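Local coordinates for protein 6-pyruvoyl tetrahydrobiopterin synthase (Plasmodium vivax, PDB 3LX3) that belongs to the zinc-binding 6-pyruvoyl tetrahydropterin synthase family and is modelled as an assembly of six chains with 2-amino-1,5-dihydropteridine-4,6-dione bound, at residues L29-F37 with R79-I90. Sequence-based numbering, arbitrary orientation. Where two conformers were deposited one is given.
Sequences LFSFNCAHF and RKVCKQLDHHFI. With ZN (zinc ion), chain B.
Leu85 sits on one face of the Phe32 ring, its CD1 3.7 Å from the centroid and only 4° off the ring normal, a CH-pi contact. The ring's edge meets sulfur and methyl groups: Cys82 SG approaches Phe32 CD2 at 4.1 Å, Ile90 CD1 lies near the plane by CE1, and Cys34 SG is also in plane. Two small thiols and the terminal methyl of Ile90 suit this buried edge, being apolar enough to pack against aromatic carbon, where strand 31-36 runs almost parallel to helix 79-85. Farther along, the rings of Phe37 and Phe89 meet obliquely.

Where the helix ends, Asp86, a short acid, can accept a strand N-H: a chi1 of -177° swings CG to the far side from its own nitrogen, and OD2 takes the Asn33 amide hydrogen on its anti lone pair, 2.8 Å from Asn33 N. Water 1 also donates to OD2. Asn33 O receives His87 N, and its side-chain ND2 donates to water 2, shared with His87 NE2. His87, stacked on His48 of a second subunit, has left-handed helical backbone angles, which help swing the chain alongside the strand. There Ala35 N bonds His88 O at 3.0 Å and Ile90 N bonds Ala35 O at 2.9 Å, a single parallel bridge. Next to it, His36 NE2 binds zinc at 2.1 Å, with His48 and His50 of the same chain and two waters, Ser132 holding ND1: the zinc site on a helix-backed antiparallel sheet, as in the T-fold.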
loop_
_atom_site.group_PDB
_atom_site.type_symbol
_atom_site.label_atom_id
_atom_site.label_comp_id
_atom_site.label_asym_id
_atom_site.label_seq_id
_atom_site.Cartn_x
_atom_site.Cartn_y
_atom_site.Cartn_z
ATOM N N LEU A 29 -9.920 -8.310 -1.693
ATOM C CA LEU A 29 -10.924 -9.365 -1.924
ATOM C C LEU A 29 -12.330 -8.932 -2.316
ATOM O O LEU A 29 -13.068 -9.720 -2.882
ATOM C CB LEU A 29 -11.141 -10.159 -0.654
ATOM C CG LEU A 29 -10.618 -11.570 -0.494
ATOM C CD1 LEU A 29 -10.794 -11.947 0.990
ATOM C CD2 LEU A 29 -11.379 -12.549 -1.397
ATOM N N PHE A 30 -12.734 -7.734 -1.901
ATOM C CA PHE A 30 -14.085 -7.196 -2.117
ATOM C C PHE A 30 -13.981 -6.519 -3.480
ATOM O O PHE A 30 -14.066 -5.270 -3.628
ATOM C CB PHE A 30 -14.486 -6.150 -1.079
ATOM C CG PHE A 30 -14.398 -6.615 0.329
ATOM C CD1 PHE A 30 -14.246 -7.964 0.633
ATOM C CD2 PHE A 30 -14.462 -5.689 1.356
ATOM C CE1 PHE A 30 -14.154 -8.376 1.938
ATOM C CE2 PHE A 30 -14.366 -6.100 2.668
ATOM C CZ PHE A 30 -14.216 -7.452 2.946
ATOM N N SER A 31 -13.775 -7.368 -4.464
ATOM C CA SER A 31 -13.482 -6.940 -5.827
ATOM C C SER A 31 -14.448 -7.558 -6.818
ATOM O O SER A 31 -14.939 -8.685 -6.618
ATOM C CB SER A 31 -12.058 -7.338 -6.229
ATOM O OG SER A 31 -11.870 -8.743 -6.147
ATOM N N PHE A 32 -14.698 -6.833 -7.895
ATOM C CA PHE A 32 -15.410 -7.382 -9.046
ATOM C C PHE A 32 -14.688 -6.916 -10.287
ATOM O O PHE A 32 -14.567 -5.720 -10.535
ATOM C CB PHE A 32 -16.926 -7.088 -9.090
ATOM C CG PHE A 32 -17.353 -5.662 -8.801
ATOM C CD1 PHE A 32 -17.775 -4.823 -9.835
ATOM C CD2 PHE A 32 -17.424 -5.172 -7.489
ATOM C CE1 PHE A 32 -18.263 -3.545 -9.544
ATOM C CE2 PHE A 32 -17.830 -3.895 -7.249
ATOM C CZ PHE A 32 -18.249 -3.085 -8.267
ATOM N N ASN A 33 -14.149 -7.876 -11.027
ATOM C CA ASN A 33 -13.370 -7.594 -12.185
ATOM C C ASN A 33 -14.259 -7.694 -13.404
ATOM O O ASN A 33 -14.733 -8.777 -13.761
ATOM C CB ASN A 33 -12.239 -8.610 -12.241
ATOM C CG ASN A 33 -11.311 -8.541 -10.999
ATOM O OD1 ASN A 33 -11.393 -7.635 -10.160
ATOM N ND2 ASN A 33 -10.495 -9.569 -10.852
ATOM N N CYS A 34 -14.572 -6.523 -13.964
ATOM C CA CYS A 34 -15.670 -6.378 -14.899
ATOM C C CYS A 34 -15.294 -5.533 -16.106
ATOM O O CYS A 34 -14.405 -4.664 -16.034
ATOM C CB CYS A 34 -16.893 -5.716 -14.234
ATOM S SG CYS A 34 -17.687 -6.788 -13.020
ATOM N N ALA A 35 -16.022 -5.768 -17.198
ATOM C CA ALA A 35 -15.953 -4.928 -18.366
ATOM C C ALA A 35 -17.114 -3.911 -18.337
ATOM O O ALA A 35 -18.180 -4.184 -17.784
ATOM C CB ALA A 35 -16.035 -5.786 -19.632
ATOM N N HIS A 36 -16.902 -2.740 -18.944
ATOM C CA HIS A 36 -17.942 -1.736 -19.028
ATOM C C HIS A 36 -17.582 -0.718 -20.103
ATOM O O HIS A 36 -16.465 -0.711 -20.598
ATOM C CB HIS A 36 -18.185 -1.070 -17.654
ATOM C CG HIS A 36 -17.360 0.152 -17.384
ATOM N ND1 HIS A 36 -17.942 1.341 -16.991
ATOM C CD2 HIS A 36 -16.025 0.360 -17.385
ATOM C CE1 HIS A 36 -16.985 2.234 -16.780
ATOM N NE2 HIS A 36 -15.808 1.678 -17.028
ATOM N N PHE A 37 -18.506 0.187 -20.359
ATOM C CA PHE A 37 -18.160 1.469 -20.974
ATOM C C PHE A 37 -19.222 2.486 -20.566
ATOM O O PHE A 37 -20.431 2.195 -20.532
ATOM C CB PHE A 37 -17.966 1.372 -22.524
ATOM C CG PHE A 37 -19.191 0.966 -23.308
ATOM C CD1 PHE A 37 -20.101 1.906 -23.771
ATOM C CD2 PHE A 37 -19.365 -0.361 -23.664
ATOM C CE1 PHE A 37 -21.181 1.525 -24.552
ATOM C CE2 PHE A 37 -20.443 -0.746 -24.408
ATOM C CZ PHE A 37 -21.354 0.198 -24.841
ATOM N N ARG A 79 -18.632 -9.791 0.171
ATOM C CA ARG A 79 -18.099 -10.755 -0.796
ATOM C C ARG A 79 -19.225 -11.304 -1.677
ATOM O O ARG A 79 -19.046 -11.458 -2.875
ATOM C CB ARG A 79 -17.369 -11.916 -0.110
ATOM C CG ARG A 79 -16.059 -11.541 0.585
ATOM C CD ARG A 79 -15.352 -12.761 1.229
ATOM N NE ARG A 79 -16.250 -13.895 1.524
ATOM C CZ ARG A 79 -16.606 -14.353 2.735
ATOM N NH1 ARG A 79 -16.175 -13.799 3.888
ATOM N NH2 ARG A 79 -17.429 -15.402 2.789
ATOM N N LYS A 80 -20.368 -11.618 -1.079
ATOM C CA LYS A 80 -21.510 -12.153 -1.835
ATOM C C LYS A 80 -21.959 -11.187 -2.951
ATOM O O LYS A 80 -22.149 -11.595 -4.114
ATOM C CB LYS A 80 -22.674 -12.448 -0.888
ATOM C CG LYS A 80 -23.879 -13.038 -1.597
ATOM C CD LYS A 80 -24.991 -13.411 -0.623
ATOM C CE LYS A 80 -26.084 -14.178 -1.369
ATOM N NZ LYS A 80 -27.355 -14.250 -0.602
ATOM N N VAL A 81 -22.127 -9.913 -2.603
ATOM C CA VAL A 81 -22.560 -8.889 -3.579
ATOM C C VAL A 81 -21.511 -8.734 -4.649
ATOM O O VAL A 81 -21.819 -8.756 -5.839
ATOM C CB VAL A 81 -22.870 -7.546 -2.911
ATOM C CG1 VAL A 81 -23.153 -6.444 -3.937
ATOM C CG2 VAL A 81 -24.062 -7.719 -1.997
ATOM N N CYS A 82 -20.256 -8.619 -4.248
ATOM C CA CYS A 82 -19.157 -8.546 -5.239
ATOM C C CYS A 82 -19.130 -9.723 -6.193
ATOM O O CYS A 82 -18.936 -9.552 -7.400
ATOM C CB CYS A 82 -17.783 -8.442 -4.558
ATOM S SG CYS A 82 -17.415 -6.900 -3.764
ATOM N N LYS A 83 -19.362 -10.925 -5.680
ATOM C CA LYS A 83 -19.262 -12.116 -6.481
ATOM C C LYS A 83 -20.348 -12.122 -7.558
ATOM O O LYS A 83 -20.089 -12.674 -8.656
ATOM C CB LYS A 83 -19.313 -13.362 -5.583
ATOM C CG LYS A 83 -19.239 -14.695 -6.305
ATOM C CD LYS A 83 -17.881 -14.991 -6.922
ATOM C CE LYS A 83 -17.904 -16.410 -7.543
ATOM N NZ LYS A 83 -16.770 -16.696 -8.484
ATOM N N GLN A 84 -21.511 -11.514 -7.301
ATOM C CA GLN A 84 -22.569 -11.467 -8.286
ATOM C C GLN A 84 -22.170 -10.655 -9.505
ATOM O O GLN A 84 -22.554 -10.961 -10.634
ATOM C CB GLN A 84 -23.844 -10.882 -7.680
ATOM C CG GLN A 84 -24.410 -11.759 -6.561
ATOM C CD GLN A 84 -25.448 -11.031 -5.698
ATOM O OE1 GLN A 84 -25.706 -9.822 -5.869
ATOM N NE2 GLN A 84 -26.049 -11.771 -4.761
ATOM N N LEU A 85 -21.384 -9.608 -9.278
ATOM C CA LEU A 85 -20.938 -8.749 -10.375
ATOM C C LEU A 85 -19.698 -9.271 -11.084
ATOM O O LEU A 85 -19.545 -9.160 -12.316
ATOM C CB LEU A 85 -20.654 -7.360 -9.848
ATOM C CG LEU A 85 -21.830 -6.618 -9.204
ATOM C CD1 LEU A 85 -21.338 -5.471 -8.317
ATOM C CD2 LEU A 85 -22.671 -6.125 -10.306
ATOM N N ASP A 86 -18.798 -9.852 -10.306
ATOM C CA ASP A 86 -17.477 -10.230 -10.781
ATOM C C ASP A 86 -17.510 -11.072 -12.047
ATOM O O ASP A 86 -18.349 -11.976 -12.190
ATOM C CB ASP A 86 -16.781 -11.036 -9.683
ATOM C CG ASP A 86 -15.357 -11.432 -10.032
ATOM O OD1 ASP A 86 -15.046 -12.656 -9.952
ATOM O OD2 ASP A 86 -14.531 -10.593 -10.419
ATOM N N HIS A 87 -16.578 -10.774 -12.959
ATOM C CA HIS A 87 -16.341 -11.585 -14.160
ATOM C C HIS A 87 -17.471 -11.468 -15.157
ATOM O O HIS A 87 -17.857 -12.410 -15.799
ATOM C CB HIS A 87 -16.039 -13.060 -13.886
ATOM C CG HIS A 87 -14.594 -13.369 -13.987
ATOM N ND1 HIS A 87 -14.065 -14.195 -14.952
ATOM C CD2 HIS A 87 -13.549 -12.884 -13.277
ATOM C CE1 HIS A 87 -12.756 -14.243 -14.801
ATOM N NE2 HIS A 87 -12.417 -13.460 -13.795
ATOM N N HIS A 88 -17.994 -10.276 -15.317
ATOM C CA HIS A 88 -19.003 -9.982 -16.330
ATOM C C HIS A 88 -18.831 -8.605 -16.919
ATOM O O HIS A 88 -18.106 -7.739 -16.393
ATOM C CB HIS A 88 -20.416 -9.946 -15.688
ATOM C CG HIS A 88 -20.862 -11.233 -15.140
ATOM N ND1 HIS A 88 -20.680 -11.560 -13.816
ATOM C CD2 HIS A 88 -21.486 -12.284 -15.712
ATOM C CE1 HIS A 88 -21.184 -12.761 -13.592
ATOM N NE2 HIS A 88 -21.686 -13.227 -14.723
ATOM N N PHE A 89 -19.556 -8.369 -18.008
ATOM C CA PHE A 89 -19.822 -7.050 -18.520
ATOM C C PHE A 89 -20.981 -6.419 -17.741
ATOM O O PHE A 89 -22.052 -7.049 -17.640
ATOM C CB PHE A 89 -20.135 -7.067 -20.030
ATOM C CG PHE A 89 -20.537 -5.735 -20.586
ATOM C CD1 PHE A 89 -19.604 -4.810 -20.960
ATOM C CD2 PHE A 89 -21.887 -5.410 -20.784
ATOM C CE1 PHE A 89 -19.960 -3.622 -21.467
ATOM C CE2 PHE A 89 -22.257 -4.211 -21.301
ATOM C CZ PHE A 89 -21.316 -3.299 -21.637
ATOM N N ILE A 90 -20.799 -5.202 -17.231
ATOM C CA ILE A 90 -21.849 -4.496 -16.515
ATOM C C ILE A 90 -22.756 -3.787 -17.492
ATOM O O ILE A 90 -22.338 -2.854 -18.184
ATOM C CB ILE A 90 -21.262 -3.500 -15.514
ATOM C CG1 ILE A 90 -20.463 -4.266 -14.442
ATOM C CG2 ILE A 90 -22.378 -2.671 -14.887
ATOM C CD1 ILE A 90 -19.628 -3.322 -13.568
HETATM ZN ZN ZN B . -13.990 2.738 -16.923
HETATM O O HOH W 1 -12.387 -10.808 -8.223
HETATM O O HOH W 2 -10.773 -12.086 -12.292
HETATM O O HOH W 3 -21.253 -0.560 -19.219
HETATM O O HOH W 4 -14.914 4.406 -17.674
HETATM O O HOH W 5 -12.342 4.164 -16.810
#